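Local coordinates for Glyoxalase/bleomycin resistance protein/dioxygenase (Catenulispora acidiphila, PDB 4N04), which belongs to the glyoxalase/bleomycin resistance/dioxygenase superfamily and may act as a dioxygenase, although its substrate is not established, at residues G11-G15 and D103-I109. The protein carries 1 engineered substitution. Residues are numbered along the deposited sequence; the frame is centred on the assembly and turned at random.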
loop_
_atom_site.group_PDB
_atom_site.type_symbol
_atom_site.label_atom_id
_atom_site.label_comp_id
_atom_site.label_asym_id
_atom_site.label_seq_id
_atom_site.Cartn_x
_atom_site.Cartn_y
_atom_site.Cartn_z
ATOM N N GLY A 11 -4.067 -2.588 -8.561
ATOM C CA GLY A 11 -5.187 -1.735 -8.188
ATOM C C GLY A 11 -5.889 -2.044 -6.870
ATOM O O GLY A 11 -5.941 -3.187 -6.410
ATOM N N VAL A 12 -6.437 -1.010 -6.248
ATOM C CA VAL A 12 -7.218 -1.177 -5.038
ATOM C C VAL A 12 -8.494 -0.367 -5.173
ATOM O O VAL A 12 -8.451 0.835 -5.383
ATOM C CB VAL A 12 -6.448 -0.698 -3.776
ATOM C CG1 VAL A 12 -7.320 -0.856 -2.539
ATOM C CG2 VAL A 12 -5.123 -1.466 -3.609
ATOM N N ALA A 13 -9.643 -1.018 -5.077
ATOM C CA ALA A 13 -10.891 -0.277 -5.047
ATOM C C ALA A 13 -11.101 0.306 -3.649
ATOM O O ALA A 13 -10.930 -0.399 -2.641
ATOM C CB ALA A 13 -12.063 -1.181 -5.436
ATOM N N VAL A 14 -11.483 1.577 -3.576
ATOM C CA VAL A 14 -11.765 2.195 -2.279
ATOM C C VAL A 14 -13.178 2.806 -2.169
ATOM O O VAL A 14 -13.859 3.036 -3.177
ATOM C CB VAL A 14 -10.699 3.258 -1.906
ATOM C CG1 VAL A 14 -9.282 2.671 -2.040
ATOM C CG2 VAL A 14 -10.862 4.499 -2.767
ATOM N N GLY A 15 -13.600 3.043 -0.931
ATOM C CA GLY A 15 -14.883 3.673 -0.654
ATOM C C GLY A 15 -14.810 5.190 -0.736
ATOM O O GLY A 15 -15.115 5.777 -1.766
ATOM N N ASP A 103 -6.087 -0.936 4.984
ATOM C CA ASP A 103 -6.512 0.406 4.553
ATOM C C ASP A 103 -7.872 0.750 5.173
ATOM O O ASP A 103 -8.499 -0.126 5.777
ATOM C CB ASP A 103 -6.444 0.569 3.007
ATOM C CG ASP A 103 -7.645 -0.032 2.252
ATOM O OD1 ASP A 103 -8.625 -0.526 2.849
ATOM O OD2 ASP A 103 -7.606 0.020 1.004
ATOM N N PRO A 104 -8.323 2.012 5.058
ATOM C CA PRO A 104 -9.606 2.389 5.676
ATOM C C PRO A 104 -10.806 1.492 5.333
ATOM O O PRO A 104 -11.725 1.381 6.137
ATOM C CB PRO A 104 -9.819 3.814 5.166
ATOM C CG PRO A 104 -8.434 4.356 5.063
ATOM C CD PRO A 104 -7.597 3.199 4.568
ATOM N N ASP A 105 -10.783 0.831 4.187
ATOM C CA ASP A 105 -11.868 -0.083 3.824
ATOM C C ASP A 105 -11.643 -1.541 4.210
ATOM O O ASP A 105 -12.568 -2.354 4.130
ATOM C CB ASP A 105 -12.149 -0.003 2.329
ATOM C CG ASP A 105 -12.740 1.330 1.934
ATOM O OD1 ASP A 105 -13.917 1.576 2.264
ATOM O OD2 ASP A 105 -12.028 2.134 1.302
ATOM N N GLY A 106 -10.425 -1.883 4.618
ATOM C CA GLY A 106 -10.136 -3.248 5.011
ATOM C C GLY A 106 -9.299 -4.058 4.032
ATOM O O GLY A 106 -9.004 -5.224 4.290
ATOM N N SER A 107 -8.918 -3.466 2.906
ATOM C CA SER A 107 -8.010 -4.145 1.998
ATOM C C SER A 107 -6.659 -4.359 2.685
ATOM O O SER A 107 -6.270 -3.581 3.560
ATOM C CB SER A 107 -7.835 -3.357 0.708
ATOM O OG SER A 107 -8.955 -3.514 -0.129
ATOM N N GLU A 108 -5.958 -5.417 2.283
ATOM C CA GLU A 108 -4.694 -5.808 2.905
ATOM C C GLU A 108 -3.503 -5.417 2.047
ATOM O O GLU A 108 -3.383 -5.851 0.902
ATOM C CB GLU A 108 -4.667 -7.321 3.141
ATOM C CG GLU A 108 -5.748 -7.819 4.090
ATOM C CD GLU A 108 -5.849 -9.351 4.162
ATOM O OE1 GLU A 108 -5.050 -10.042 3.495
ATOM O OE2 GLU A 108 -6.736 -9.867 4.883
ATOM N N ILE A 109 -2.632 -4.584 2.600
ATOM C CA ILE A 109 -1.381 -4.253 1.940
ATOM C C ILE A 109 -0.235 -4.824 2.758
ATOM O O ILE A 109 0.066 -4.321 3.842
ATOM C CB ILE A 109 -1.172 -2.717 1.824
ATOM C CG1 ILE A 109 -2.453 -2.036 1.359
ATOM C CG2 ILE A 109 -0.022 -2.403 0.887
ATOM C CD1 ILE A 109 -2.845 -2.390 -0.052
HETATM O O HOH W 1 -9.957 -0.899 -0.113
#
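With its CG swung beside the backbone N and anti to the carbonyl carbon (chi1 -68°), D105 reaches across to G15, just past the end of strand 8-14, and its OD2 takes the backbone N-H there. The bond, 2.9 Å from G15 N to D105 OD2, is nearly straight at 174°, yet the donor arrives from above the carboxylate plane. The same oxygen rests on the backbone of V14, with D105 OD2 3.6 Å from V14 CA. V12, in turn, sets CG1 anti to its backbone N (chi1 178°) and lays that methyl against the carboxylate of D103 and the hydroxyl of S107, 3.7 Å from V12 CG1 to D103 OD2. Its second methyl, CG2, makes a looser apolar contact with CD1 of I109.

Between the polar groups sits one water, which donates to both A13 O and D103 OD2 and accepts from S107 OG. D103 divides its carboxylate: OD2 binds this water and the hydroxyl of Y24 on helix 17-28, while OD1 turns back over its own type I turn, D103 to G106, and the residue that follows it. OD1 accepts the N-H of S107, 3.0 Å from S107 N to D103 OD1 and from above the carboxylate plane, with weak bonds from the N-H groups of D105 and G106. S107 OG is also bonded to A63 N.

The contact thus joins the two four-stranded mixed sheets of this vicinal-oxygen-chelate fold, linking the edge strand 8-14 of one to the turn leading into strand 108-113 of the other. Because the strands do not pair here, the joining is left to a side-chain-to-backbone bond, a shared water and the packing of V12. Around the buried carboxylate of D103, donors at both oxygens would be expected to stabilise its ionised form, and those at OD1 tie it to the turn.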